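Local coordinates for protein D-alanyl-D-alanine carboxypeptidase (Enterococcus faecalis V583, PDB 5ZHF) that cleaves the C-terminal D-alanine from peptidoglycan-derived pentapeptides as a zinc-dependent DD-carboxypeptidase linked to vancomycin resistance, at residues A[59-64]-A[69-74]; A[85-90]-A[161-166]; A[112-117]-A[126-131]; A[199-204]-A[213-218]. One frame throughout, in Å; residues are numbered along the deposited sequence.

Interaction 1 (A[59-64]-A[69-74])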
loop_
_atom_site.group_PDB
_atom_site.type_symbol
_atom_site.label_atom_id
_atom_site.label_comp_id
_atom_site.label_asym_id
_atom_site.label_seq_id
_atom_site.Cartn_x
_atom_site.Cartn_y
_atom_site.Cartn_z
ATOM N N GLU A 59 9.751 14.442 -1.135
ATOM C CA GLU A 59 10.918 14.337 -1.996
ATOM C C GLU A 59 10.991 12.909 -2.509
ATOM O O GLU A 59 11.065 11.983 -1.714
ATOM C CB GLU A 59 12.204 14.675 -1.233
ATOM C CG GLU A 59 12.289 16.114 -0.761
ATOM C CD GLU A 59 12.243 17.136 -1.885
ATOM O OE1 GLU A 59 12.754 16.855 -2.990
ATOM O OE2 GLU A 59 11.684 18.238 -1.666
ATOM N N LEU A 60 10.982 12.750 -3.826
ATOM C CA LEU A 60 10.892 11.437 -4.431
ATOM C C LEU A 60 12.192 10.980 -5.029
ATOM O O LEU A 60 12.972 11.789 -5.533
ATOM C CB LEU A 60 9.825 11.432 -5.506
ATOM C CG LEU A 60 8.427 11.747 -4.972
ATOM C CD1 LEU A 60 7.456 12.071 -6.097
ATOM C CD2 LEU A 60 7.941 10.582 -4.114
ATOM N N GLU A 61 12.420 9.676 -4.946
ATOM C CA GLU A 61 13.510 9.017 -5.614
ATOM C C GLU A 61 12.907 8.082 -6.647
ATOM O O GLU A 61 11.855 7.467 -6.408
ATOM C CB GLU A 61 14.311 8.186 -4.622
ATOM C CG GLU A 61 15.568 7.589 -5.236
ATOM C CD GLU A 61 16.377 6.787 -4.247
ATOM O OE1 GLU A 61 15.787 5.901 -3.596
ATOM O OE2 GLU A 61 17.605 7.020 -4.150
ATOM N N GLN A 62 13.592 7.957 -7.771
ATOM C CA GLN A 62 13.167 7.052 -8.839
ATOM C C GLN A 62 13.899 5.730 -8.688
ATOM O O GLN A 62 15.133 5.703 -8.483
ATOM C CB GLN A 62 13.476 7.687 -10.174
ATOM C CG GLN A 62 12.936 6.905 -11.341
ATOM C CD GLN A 62 13.125 7.637 -12.646
ATOM O OE1 GLN A 62 12.653 8.763 -12.806
ATOM N NE2 GLN A 62 13.812 7.005 -13.580
ATOM N N LEU A 63 13.124 4.641 -8.751
ATOM C CA LEU A 63 13.654 3.293 -8.723
ATOM C C LEU A 63 14.076 2.904 -10.143
ATOM O O LEU A 63 13.755 3.625 -11.091
ATOM C CB LEU A 63 12.596 2.326 -8.212
ATOM C CG LEU A 63 12.068 2.612 -6.819
ATOM C CD1 LEU A 63 11.018 1.580 -6.443
ATOM C CD2 LEU A 63 13.215 2.585 -5.827
ATOM N N SER A 64 14.752 1.761 -10.277
ATOM C CA SER A 64 15.249 1.340 -11.608
ATOM C C SER A 64 14.127 1.193 -12.645
ATOM O O SER A 64 14.347 1.458 -13.826
ATOM C CB SER A 64 16.079 0.060 -11.532
ATOM O OG SER A 64 15.326 -0.994 -11.022
ATOM N N ILE A 69 9.342 6.736 -5.021
ATOM C CA ILE A 69 9.041 6.545 -3.601
ATOM C C ILE A 69 9.578 7.740 -2.810
ATOM O O ILE A 69 10.518 8.400 -3.243
ATOM C CB ILE A 69 9.664 5.246 -3.051
ATOM C CG1 ILE A 69 11.175 5.221 -3.317
ATOM C CG2 ILE A 69 8.944 4.037 -3.630
ATOM C CD1 ILE A 69 11.927 4.257 -2.447
ATOM N N ASP A 70 8.987 7.986 -1.647
ATOM C CA ASP A 70 9.556 8.933 -0.672
ATOM C C ASP A 70 11.007 8.522 -0.402
ATOM O O ASP A 70 11.287 7.394 -0.025
ATOM C CB ASP A 70 8.679 8.926 0.587
ATOM C CG ASP A 70 9.080 9.977 1.611
ATOM O OD1 ASP A 70 10.284 10.298 1.724
ATOM O OD2 ASP A 70 8.164 10.480 2.277
ATOM N N ILE A 71 11.944 9.438 -0.640
ATOM C CA ILE A 71 13.365 9.145 -0.422
ATOM C C ILE A 71 13.626 8.559 0.993
ATOM O O ILE A 71 14.519 7.746 1.169
ATOM C CB ILE A 71 14.258 10.385 -0.676
ATOM C CG1 ILE A 71 15.761 10.043 -0.681
ATOM C CG2 ILE A 71 13.998 11.446 0.395
ATOM C CD1 ILE A 71 16.259 9.092 -1.746
ATOM N N ARG A 72 12.799 8.930 1.979
ATOM C CA ARG A 72 13.008 8.470 3.338
ATOM C C ARG A 72 12.845 6.966 3.529
ATOM O O ARG A 72 13.392 6.415 4.485
ATOM C CB ARG A 72 12.092 9.236 4.302
ATOM C CG ARG A 72 12.469 10.701 4.419
ATOM C CD ARG A 72 11.454 11.466 5.240
ATOM N NE ARG A 72 10.221 11.685 4.499
ATOM C CZ ARG A 72 9.217 12.477 4.879
ATOM N NH1 ARG A 72 9.273 13.172 6.015
ATOM N NH2 ARG A 72 8.148 12.593 4.112
ATOM N N ILE A 73 12.080 6.306 2.638
ATOM C CA ILE A 73 11.847 4.856 2.758
ATOM C C ILE A 73 12.800 4.053 1.877
ATOM O O ILE A 73 12.854 2.841 1.999
ATOM C CB ILE A 73 10.367 4.422 2.479
ATOM C CG1 ILE A 73 10.066 4.303 0.972
ATOM C CG2 ILE A 73 9.388 5.359 3.162
ATOM C CD1 ILE A 73 8.634 3.881 0.682
ATOM N N SER A 74 13.604 4.727 1.065
ATOM C CA SER A 74 14.479 4.040 0.109
ATOM C C SER A 74 15.384 2.914 0.665
ATOM O O SER A 74 15.366 1.794 0.153
ATOM C CB SER A 74 15.313 5.056 -0.672
ATOM O OG SER A 74 16.194 4.349 -1.523
#

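Interaction 2 (A[85-90]-A[161-166])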
loop_
_atom_site.group_PDB
_atom_site.type_symbol
_atom_site.label_atom_id
_atom_site.label_comp_id
_atom_site.label_asym_id
_atom_site.label_seq_id
_atom_site.Cartn_x
_atom_site.Cartn_y
_atom_site.Cartn_z
ATOM N N ARG A 85 15.173 -11.555 -1.863
ATOM C CA ARG A 85 15.987 -12.235 -2.863
ATOM C C ARG A 85 16.951 -13.214 -2.235
ATOM O O ARG A 85 17.166 -14.271 -2.789
ATOM C CB ARG A 85 16.712 -11.241 -3.742
ATOM C CG ARG A 85 15.769 -10.452 -4.623
ATOM C CD ARG A 85 16.510 -9.334 -5.328
ATOM N NE ARG A 85 15.626 -8.472 -6.106
ATOM C CZ ARG A 85 15.788 -7.156 -6.268
ATOM N NH1 ARG A 85 16.796 -6.495 -5.695
ATOM N NH2 ARG A 85 14.927 -6.486 -7.029
ATOM N N ALA A 86 17.503 -12.877 -1.069
ATOM C CA ALA A 86 18.317 -13.836 -0.299
ATOM C C ALA A 86 17.553 -15.097 0.084
ATOM O O ALA A 86 18.162 -16.161 0.287
ATOM C CB ALA A 86 18.887 -13.176 0.946
ATOM N N ASP A 87 16.237 -14.994 0.207
ATOM C CA ASP A 87 15.356 -16.123 0.441
ATOM C C ASP A 87 14.800 -16.766 -0.841
ATOM O O ASP A 87 13.904 -17.585 -0.772
ATOM C CB ASP A 87 14.185 -15.724 1.347
ATOM C CG ASP A 87 14.576 -15.573 2.796
ATOM O OD1 ASP A 87 15.532 -16.231 3.246
ATOM O OD2 ASP A 87 13.875 -14.807 3.502
ATOM N N GLY A 88 15.327 -16.375 -1.991
ATOM C CA GLY A 88 14.819 -16.876 -3.277
ATOM C C GLY A 88 13.450 -16.352 -3.679
ATOM O O GLY A 88 12.744 -16.974 -4.493
ATOM N N VAL A 89 13.069 -15.189 -3.144
ATOM C CA VAL A 89 11.774 -14.586 -3.420
ATOM C C VAL A 89 12.052 -13.293 -4.189
ATOM O O VAL A 89 12.855 -12.478 -3.754
ATOM C CB VAL A 89 11.014 -14.316 -2.099
ATOM C CG1 VAL A 89 9.773 -13.490 -2.366
ATOM C CG2 VAL A 89 10.648 -15.632 -1.432
ATOM N N TYR A 90 11.445 -13.124 -5.370
ATOM C CA TYR A 90 11.832 -12.053 -6.295
ATOM C C TYR A 90 10.692 -11.064 -6.565
ATOM O O TYR A 90 9.841 -11.300 -7.430
ATOM C CB TYR A 90 12.344 -12.684 -7.610
ATOM C CG TYR A 90 13.678 -13.323 -7.371
ATOM C CD1 TYR A 90 13.758 -14.622 -6.877
ATOM C CD2 TYR A 90 14.850 -12.605 -7.553
ATOM C CE1 TYR A 90 14.981 -15.206 -6.618
ATOM C CE2 TYR A 90 16.083 -13.175 -7.285
ATOM C CZ TYR A 90 16.136 -14.463 -6.811
ATOM O OH TYR A 90 17.374 -15.029 -6.558
ATOM N N TYR A 161 3.573 -12.640 -1.771
ATOM C CA TYR A 161 2.611 -12.136 -0.789
ATOM C C TYR A 161 2.783 -12.806 0.565
ATOM O O TYR A 161 2.738 -12.142 1.612
ATOM C CB TYR A 161 1.162 -12.272 -1.268
ATOM C CG TYR A 161 0.842 -11.594 -2.577
ATOM C CD1 TYR A 161 1.511 -10.429 -2.993
ATOM C CD2 TYR A 161 -0.161 -12.088 -3.408
ATOM C CE1 TYR A 161 1.192 -9.795 -4.175
ATOM C CE2 TYR A 161 -0.460 -11.466 -4.603
ATOM C CZ TYR A 161 0.211 -10.317 -4.981
ATOM O OH TYR A 161 -0.094 -9.703 -6.174
ATOM N N ARG A 162 3.034 -14.112 0.549
ATOM C CA ARG A 162 3.305 -14.849 1.773
ATOM C C ARG A 162 4.587 -14.373 2.452
ATOM O O ARG A 162 4.595 -14.151 3.664
ATOM C CB ARG A 162 3.343 -16.357 1.510
ATOM C CG ARG A 162 3.503 -17.161 2.791
ATOM C CD ARG A 162 3.502 -18.641 2.501
ATOM N NE ARG A 162 4.608 -19.024 1.638
ATOM C CZ ARG A 162 4.857 -20.271 1.249
ATOM N NH1 ARG A 162 4.080 -21.275 1.659
ATOM N NH2 ARG A 162 5.895 -20.517 0.452
ATOM N N TRP A 163 5.664 -14.176 1.677
ATOM C CA TRP A 163 6.915 -13.726 2.236
ATOM C C TRP A 163 6.740 -12.339 2.855
ATOM O O TRP A 163 7.250 -12.071 3.951
ATOM C CB TRP A 163 8.031 -13.722 1.189
ATOM C CG TRP A 163 9.376 -13.408 1.774
ATOM C CD1 TRP A 163 10.315 -14.308 2.197
ATOM C CD2 TRP A 163 9.917 -12.105 2.047
ATOM N NE1 TRP A 163 11.410 -13.659 2.685
ATOM C CE2 TRP A 163 11.187 -12.305 2.633
ATOM C CE3 TRP A 163 9.464 -10.790 1.836
ATOM C CZ2 TRP A 163 12.009 -11.251 3.008
ATOM C CZ3 TRP A 163 10.276 -9.735 2.241
ATOM C CH2 TRP A 163 11.534 -9.974 2.810
ATOM N N LEU A 164 6.038 -11.457 2.142
ATOM C CA LEU A 164 5.840 -10.097 2.655
ATOM C C LEU A 164 5.053 -10.132 3.980
ATOM O O LEU A 164 5.403 -9.414 4.957
ATOM C CB LEU A 164 5.100 -9.255 1.632
ATOM C CG LEU A 164 5.930 -8.891 0.415
ATOM C CD1 LEU A 164 5.042 -8.375 -0.696
ATOM C CD2 LEU A 164 7.052 -7.904 0.738
ATOM N N ASP A 165 3.990 -10.925 4.003
ATOM C CA ASP A 165 3.140 -11.035 5.199
ATOM C C ASP A 165 3.977 -11.387 6.411
ATOM O O ASP A 165 3.798 -10.814 7.502
ATOM C CB ASP A 165 2.017 -12.074 4.989
ATOM C CG ASP A 165 1.150 -12.267 6.242
ATOM O OD1 ASP A 165 0.309 -11.382 6.534
ATOM O OD2 ASP A 165 1.336 -13.289 6.938
ATOM N N GLU A 166 4.891 -12.332 6.229
ATOM C CA GLU A 166 5.684 -12.891 7.324
ATOM C C GLU A 166 6.947 -12.094 7.662
ATOM O O GLU A 166 7.529 -12.283 8.738
ATOM C CB GLU A 166 6.023 -14.357 6.978
ATOM C CG GLU A 166 4.764 -15.214 6.880
ATOM C CD GLU A 166 4.974 -16.597 6.261
ATOM O OE1 GLU A 166 6.100 -16.952 5.953
ATOM O OE2 GLU A 166 3.969 -17.314 6.061
#

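Interaction 3 (A[112-117]-A[126-131])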
loop_
_atom_site.group_PDB
_atom_site.type_symbol
_atom_site.label_atom_id
_atom_site.label_comp_id
_atom_site.label_asym_id
_atom_site.label_seq_id
_atom_site.Cartn_x
_atom_site.Cartn_y
_atom_site.Cartn_z
ATOM N N ALA A 112 -14.942 1.259 -14.393
ATOM C CA ALA A 112 -15.299 0.679 -15.693
ATOM C C ALA A 112 -15.371 -0.852 -15.653
ATOM O O ALA A 112 -16.245 -1.446 -16.294
ATOM C CB ALA A 112 -14.319 1.130 -16.768
ATOM N N GLU A 113 -14.442 -1.491 -14.945
ATOM C CA GLU A 113 -14.477 -2.950 -14.780
ATOM C C GLU A 113 -15.763 -3.416 -14.103
ATOM O O GLU A 113 -16.333 -4.434 -14.501
ATOM C CB GLU A 113 -13.280 -3.461 -13.987
ATOM C CG GLU A 113 -11.982 -3.449 -14.763
ATOM C CD GLU A 113 -10.764 -3.660 -13.869
ATOM O OE1 GLU A 113 -10.925 -4.071 -12.695
ATOM O OE2 GLU A 113 -9.631 -3.411 -14.353
ATOM N N TYR A 114 -16.200 -2.696 -13.074
ATOM C CA TYR A 114 -17.494 -3.008 -12.441
ATOM C C TYR A 114 -18.669 -2.757 -13.367
ATOM O O TYR A 114 -19.564 -3.609 -13.452
ATOM C CB TYR A 114 -17.679 -2.272 -11.111
ATOM C CG TYR A 114 -16.998 -3.006 -9.983
ATOM C CD1 TYR A 114 -17.524 -4.213 -9.500
ATOM C CD2 TYR A 114 -15.809 -2.529 -9.416
ATOM C CE1 TYR A 114 -16.902 -4.916 -8.479
ATOM C CE2 TYR A 114 -15.182 -3.217 -8.389
ATOM C CZ TYR A 114 -15.724 -4.414 -7.924
ATOM O OH TYR A 114 -15.118 -5.108 -6.892
ATOM N N LYS A 115 -18.671 -1.629 -14.070
ATOM C CA LYS A 115 -19.749 -1.329 -15.037
ATOM C C LYS A 115 -19.927 -2.476 -16.027
ATOM O O LYS A 115 -21.058 -2.918 -16.267
ATOM C CB LYS A 115 -19.519 0.001 -15.764
ATOM C CG LYS A 115 -19.728 1.220 -14.887
ATOM C CD LYS A 115 -19.780 2.529 -15.668
ATOM C CE LYS A 115 -18.517 2.796 -16.477
ATOM N NZ LYS A 115 -18.601 4.122 -17.158
ATOM N N ALA A 116 -18.819 -3.003 -16.551
ATOM C CA ALA A 116 -18.865 -4.129 -17.485
ATOM C C ALA A 116 -19.382 -5.445 -16.883
ATOM O O ALA A 116 -19.772 -6.340 -17.635
ATOM C CB ALA A 116 -17.488 -4.351 -18.118
ATOM N N LYS A 117 -19.353 -5.585 -15.551
ATOM C CA LYS A 117 -19.863 -6.791 -14.857
ATOM C C LYS A 117 -21.320 -6.654 -14.399
ATOM O O LYS A 117 -21.853 -7.553 -13.742
ATOM C CB LYS A 117 -18.957 -7.153 -13.657
ATOM C CG LYS A 117 -17.693 -7.911 -14.034
ATOM C CD LYS A 117 -18.002 -9.236 -14.736
ATOM C CE LYS A 117 -16.787 -10.147 -14.822
ATOM N NZ LYS A 117 -15.601 -9.459 -15.395
ATOM N N ALA A 126 -19.103 3.093 -5.894
ATOM C CA ALA A 126 -19.100 2.620 -4.506
ATOM C C ALA A 126 -18.355 1.294 -4.329
ATOM O O ALA A 126 -17.635 1.101 -3.348
ATOM C CB ALA A 126 -20.527 2.495 -3.988
ATOM N N GLU A 127 -18.504 0.387 -5.287
ATOM C CA GLU A 127 -17.794 -0.881 -5.226
ATOM C C GLU A 127 -16.292 -0.703 -5.503
ATOM O O GLU A 127 -15.471 -1.340 -4.865
ATOM C CB GLU A 127 -18.421 -1.885 -6.200
ATOM C CG GLU A 127 -18.118 -3.332 -5.875
ATOM C CD GLU A 127 -18.716 -3.778 -4.561
ATOM O OE1 GLU A 127 -19.961 -3.804 -4.441
ATOM O OE2 GLU A 127 -17.930 -4.101 -3.653
ATOM N N ALA A 128 -15.947 0.166 -6.452
ATOM C CA ALA A 128 -14.546 0.435 -6.796
ATOM C C ALA A 128 -13.744 0.995 -5.619
ATOM O O ALA A 128 -12.553 0.708 -5.500
ATOM C CB ALA A 128 -14.457 1.395 -7.966
ATOM N N GLU A 129 -14.405 1.781 -4.772
ATOM C CA GLU A 129 -13.754 2.438 -3.633
ATOM C C GLU A 129 -13.236 1.448 -2.567
ATOM O O GLU A 129 -12.311 1.774 -1.825
ATOM C CB GLU A 129 -14.708 3.469 -3.013
ATOM C CG GLU A 129 -14.053 4.507 -2.122
ATOM C CD GLU A 129 -14.867 5.787 -1.973
ATOM O OE1 GLU A 129 -15.932 5.925 -2.620
ATOM O OE2 GLU A 129 -14.429 6.678 -1.214
ATOM N N THR A 130 -13.802 0.240 -2.515
ATOM C CA THR A 130 -13.291 -0.819 -1.632
ATOM C C THR A 130 -11.929 -1.343 -2.087
ATOM O O THR A 130 -11.300 -2.093 -1.340
ATOM C CB THR A 130 -14.255 -2.027 -1.493
ATOM O OG1 THR A 130 -14.393 -2.707 -2.757
ATOM C CG2 THR A 130 -15.624 -1.585 -0.995
ATOM N N TRP A 131 -11.502 -0.967 -3.306
ATOM C CA TRP A 131 -10.201 -1.322 -3.881
ATOM C C TRP A 131 -9.264 -0.158 -4.158
ATOM O O TRP A 131 -8.061 -0.268 -3.922
ATOM C CB TRP A 131 -10.405 -2.064 -5.212
ATOM C CG TRP A 131 -11.165 -3.354 -5.079
ATOM C CD1 TRP A 131 -12.475 -3.553 -5.395
ATOM C CD2 TRP A 131 -10.669 -4.615 -4.609
ATOM N NE1 TRP A 131 -12.829 -4.859 -5.148
ATOM C CE2 TRP A 131 -11.744 -5.529 -4.657
ATOM C CE3 TRP A 131 -9.426 -5.057 -4.125
ATOM C CZ2 TRP A 131 -11.606 -6.876 -4.273
ATOM C CZ3 TRP A 131 -9.292 -6.383 -3.728
ATOM C CH2 TRP A 131 -10.387 -7.278 -3.809
#

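Interaction 4 (A[199-204]-A[213-218])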
loop_
_atom_site.group_PDB
_atom_site.type_symbol
_atom_site.label_atom_id
_atom_site.label_comp_id
_atom_site.label_asym_id
_atom_site.label_seq_id
_atom_site.Cartn_x
_atom_site.Cartn_y
_atom_site.Cartn_z
ATOM N N ILE A 199 10.166 0.658 11.642
ATOM C CA ILE A 199 10.351 -0.656 12.230
ATOM C C ILE A 199 9.640 -0.777 13.583
ATOM O O ILE A 199 8.991 -1.772 13.838
ATOM C CB ILE A 199 11.856 -1.016 12.313
ATOM C CG1 ILE A 199 12.414 -1.212 10.883
ATOM C CG2 ILE A 199 12.085 -2.284 13.117
ATOM C CD1 ILE A 199 13.919 -1.196 10.747
ATOM N N GLU A 200 9.732 0.266 14.410
ATOM C CA GLU A 200 9.111 0.244 15.757
ATOM C C GLU A 200 7.609 -0.022 15.685
ATOM O O GLU A 200 7.106 -0.971 16.279
ATOM C CB GLU A 200 9.374 1.570 16.476
ATOM C CG GLU A 200 8.894 1.632 17.917
ATOM C CD GLU A 200 9.307 2.934 18.588
ATOM O OE1 GLU A 200 8.431 3.798 18.799
ATOM O OE2 GLU A 200 10.511 3.103 18.877
ATOM N N ALA A 201 6.905 0.803 14.921
ATOM C CA ALA A 201 5.466 0.665 14.800
ATOM C C ALA A 201 5.095 -0.613 14.044
ATOM O O ALA A 201 4.148 -1.306 14.408
ATOM C CB ALA A 201 4.860 1.873 14.104
ATOM N N ALA A 202 5.824 -0.919 12.972
ATOM C CA ALA A 202 5.470 -2.094 12.165
ATOM C C ALA A 202 5.526 -3.383 12.971
ATOM O O ALA A 202 4.670 -4.249 12.834
ATOM C CB ALA A 202 6.384 -2.211 10.950
ATOM N N THR A 203 6.528 -3.481 13.823
ATOM C CA THR A 203 6.739 -4.669 14.614
ATOM C C THR A 203 5.620 -4.841 15.633
ATOM O O THR A 203 5.124 -5.948 15.822
ATOM C CB THR A 203 8.114 -4.632 15.294
ATOM O OG1 THR A 203 9.150 -4.465 14.302
ATOM C CG2 THR A 203 8.344 -5.904 16.107
ATOM N N LYS A 204 5.212 -3.741 16.269
ATOM C CA LYS A 204 4.086 -3.773 17.208
ATOM C C LYS A 204 2.788 -4.116 16.499
ATOM O O LYS A 204 2.014 -4.954 16.962
ATOM C CB LYS A 204 3.944 -2.432 17.937
ATOM C CG LYS A 204 5.094 -2.126 18.884
ATOM C CD LYS A 204 4.951 -0.765 19.565
ATOM C CE LYS A 204 5.914 -0.643 20.741
ATOM N NZ LYS A 204 6.220 0.777 21.084
ATOM N N GLU A 213 -5.142 1.983 11.639
ATOM C CA GLU A 213 -6.172 2.748 12.331
ATOM C C GLU A 213 -6.298 2.360 13.811
ATOM O O GLU A 213 -6.398 3.246 14.674
ATOM C CB GLU A 213 -7.519 2.587 11.641
ATOM C CG GLU A 213 -7.668 3.347 10.344
ATOM C CD GLU A 213 -7.136 2.627 9.104
ATOM O OE1 GLU A 213 -6.568 1.492 9.211
ATOM O OE2 GLU A 213 -7.277 3.217 8.015
ATOM N N GLU A 214 -6.301 1.055 14.085
ATOM C CA GLU A 214 -6.367 0.517 15.463
ATOM C C GLU A 214 -5.154 0.920 16.268
ATOM O O GLU A 214 -5.282 1.342 17.430
ATOM C CB GLU A 214 -6.433 -1.012 15.451
ATOM C CG GLU A 214 -7.733 -1.587 14.962
ATOM C CD GLU A 214 -7.688 -3.107 14.891
ATOM O OE1 GLU A 214 -6.824 -3.644 14.175
ATOM O OE2 GLU A 214 -8.506 -3.773 15.557
ATOM N N TYR A 215 -3.972 0.793 15.652
ATOM C CA TYR A 215 -2.727 1.158 16.309
ATOM C C TYR A 215 -2.747 2.620 16.747
ATOM O O TYR A 215 -2.403 2.946 17.898
ATOM C CB TYR A 215 -1.541 0.917 15.375
ATOM C CG TYR A 215 -0.208 1.256 15.984
ATOM C CD1 TYR A 215 0.353 0.440 16.961
ATOM C CD2 TYR A 215 0.493 2.391 15.590
ATOM C CE1 TYR A 215 1.576 0.734 17.509
ATOM C CE2 TYR A 215 1.715 2.701 16.152
ATOM C CZ TYR A 215 2.252 1.857 17.096
ATOM O OH TYR A 215 3.465 2.120 17.660
ATOM N N LEU A 216 -3.130 3.491 15.824
ATOM C CA LEU A 216 -3.177 4.923 16.094
ATOM C C LEU A 216 -4.231 5.257 17.139
ATOM O O LEU A 216 -3.969 6.067 18.016
ATOM C CB LEU A 216 -3.415 5.732 14.825
ATOM C CG LEU A 216 -2.263 5.627 13.817
ATOM C CD1 LEU A 216 -2.640 6.315 12.518
ATOM C CD2 LEU A 216 -0.946 6.154 14.391
ATOM N N ASN A 217 -5.402 4.624 17.045
ATOM C CA ASN A 217 -6.478 4.827 18.029
ATOM C C ASN A 217 -6.002 4.419 19.426
ATOM O O ASN A 217 -6.186 5.174 20.386
ATOM C CB ASN A 217 -7.747 4.062 17.616
ATOM C CG ASN A 217 -8.909 4.274 18.584
ATOM O OD1 ASN A 217 -9.467 5.368 18.668
ATOM N ND2 ASN A 217 -9.275 3.227 19.312
ATOM N N THR A 218 -5.360 3.258 19.536
ATOM C CA THR A 218 -4.860 2.747 20.824
ATOM C C THR A 218 -3.773 3.622 21.442
ATOM O O THR A 218 -3.680 3.690 22.660
ATOM C CB THR A 218 -4.376 1.285 20.713
ATOM O OG1 THR A 218 -5.469 0.465 20.292
ATOM C CG2 THR A 218 -3.849 0.750 22.056
#

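Interaction 1 (A[59-64]-A[69-74])
The methyl CD1 of Ile-71 lies over one face of the Glu-61 carboxylate, 3.4 Å from Glu-61 CD. Glu-61 OE1 takes the Ser-74 hydroxyl on its syn lone pair, with OE1 to OG at 2.6 Å. The Glu-61 chain is extended, with CG anti to the backbone N (chi1 -174°), which carries the carboxylate under the Ile-71 methyl and up to Ser-74. Within 69-74 the Asp-70 carboxylate lies at the edge of the Arg-72 guanidinium, in its plane, gripped side-on by NE and NH2. Asp-70 OD1 also accepts from Arg-72 N, forming an Asx turn where the strand passes into the 3-10 segment 71-73.

The backbones form an antiparallel beta hairpin. The Ile-69 side chain is about 8 Å from that of the zinc ligand His-140, so the hairpin lies near the metal site without supplying a ligand. Glu-61 and Ile-69, on the same face, are a hydrogen-bonded pair: Glu-61 N to Ile-69 O is 2.9 Å. Leu-60 and Asp-70 are the adjacent non-hydrogen-bonded pair. Ile-71 N adds a nearly straight bond to Glu-59 O. Leu-63 CD2 touches Ile-69 CD1 at 4.0 Å, the two side chains crossing at about a right angle.

Interaction 2 (A[85-90]-A[161-166])
Trp-163 gives its indole N-H to the carboxylate of Asp-87. This is the one hydrogen bond across the contact. NE1 of Trp-163 lies 2.8 Å from OD2 of Asp-87, and the bond is nearly straight (174° at the hydrogen). The acceptor sits in the ring plane, at the edge of the indole. OD2 of Asp-87 accepts the N-H on its anti lone pair, away from its other oxygen. The carboxylate plane is turned 62° from the ring plane. The bond satisfies the indole nitrogen of a buried residue with an aspartate at the surface. Trp-163 CG is anti to the backbone N (chi1 -174°), and the ring reaches from its helix toward 85-90.

A Schellman motif shapes the backbone on the other side. Gly-88, with positive phi, is the C-prime residue that ends helix 74-86. Its N bonds to Arg-85 O, and Val-89 N bonds to Ala-84 O. Asp-87 and Val-89 lie on either side of this glycine in the chain, and both point toward Trp-163.

The apolar contact is made by Val-89. Its CB lies over one face of the indole. CG2 of Val-89 comes to 3.9 Å from CD1 of Trp-163, and CG1 of Val-89 to 4.0 Å from CB of Trp-163. Leu-80, Ala-83 and Ala-84 of helix 74-86 also touch the tryptophan, as does Phe-171 from a loop.

Interaction 3 (A[112-117]-A[126-131])
Tyr-114 and Glu-127 form the tight part of this contact. The methylene CG of Glu-127 lies over one face of the phenol ring, 3.6 Å from its centroid, in a CH-pi contact. It is offset toward the rim, and Glu-127 CG comes to 3.3 Å from Tyr-114 CE1. Glu-127 CG is anti to the backbone N (chi1 -159°), and the chain then bends at chi2. This lays the aliphatic part of the glutamate on the ring. Tyr-119 meets the Tyr-114 ring edge-to-face and also touches Glu-127.

The phenol oxygen reaches Trp-131 at the edge of the indole. Trp-131 NE1 donates to Tyr-114 OH at 2.9 Å. The bond is bent, 133° at the hydrogen, and the oxygen is tilted 22° from the indole plane. The two side chains cross at about a right angle.

The pairing belongs to a helical hairpin in which helices 100-116 and 121-128 follow each other in the chain. Trp-131, which follows in the chain, is part of the substrate-binding site and touches Glu-190, the probable proton donor/acceptor. This is consistent with Tyr-114 acting as a second-shell residue that helps to position Trp-131. In the backbone of 126-131, Glu-127 O accepts from both Thr-130 N and Thr-130 OG1.

The packing is looser toward Ala-128 and the indole carbon: Tyr-114 CD2 to Ala-128 CB is 4.4 Å and Tyr-114 CE2 to Trp-131 CD1 is 4.1 Å. Ala-128 is buried, whereas Tyr-114, Glu-127 and Trp-131 are all partly exposed.

Interaction 4 (A[199-204]-A[213-218])
Two helical segments face each other here, with their nearest CA atoms, those of Ala-201 and Tyr-215, 8.3 Å apart. Tyr-215 spans this distance with its ring. Its CG is anti to the backbone N (chi1 -179°), which brings the phenol up to Ala-201 and Lys-204 of helix 199-208. Ala-201 CB meets Tyr-215 CE2 at 3.8 Å. On the other branch of the ring, Tyr-215 CE1 lies 4.0 Å from Lys-204 CB. The tyrosine end therefore sits between two residues one turn apart. Both approach the ring obliquely.

The extended chain of Lys-204 runs on past the phenol. Its CD lies 3.8 Å from Tyr-215 OH. No hydrogen bond links the two segments, so the contact rests on van der Waals packing. Each helix also has a threonine bonded back to a carbonyl four residues earlier. Thr-203 OG1 donates to Ile-199 O at 2.7 Å, and Thr-218 OG1 to Glu-214 O at 3.0 Å.

The contact joins helix 199-208 to helix 212-218, the last helix of the modelled chain. Ala-201 also touches Leu-43 of an N-terminal loop. Glu-213 and Glu-214 turn to helix 182-185, and form salt bridges to Arg-176 and Lys-181.

Overall arrangement
From the N terminus, interaction 1 comes first and closes the short turn of the hairpin 60-62/68-70. The chain then enters helix 74-86, whose end opens interaction 2. That contact spans 70 residues and closes on helix 157-167. Interaction 3 is nested inside this long loop, pairing helices 100-116 and 121-128. It lies on the opposite side of the chain's centre from interaction 1, with the two centres about 31 Å apart. Interaction 4 follows in series, joining helices 199-208 and 212-218 near the C terminus. No two of the contacts cross or touch. Interaction 3 includes a substrate-binding residue, whereas interactions 2 and 4 lie away from the annotated sites.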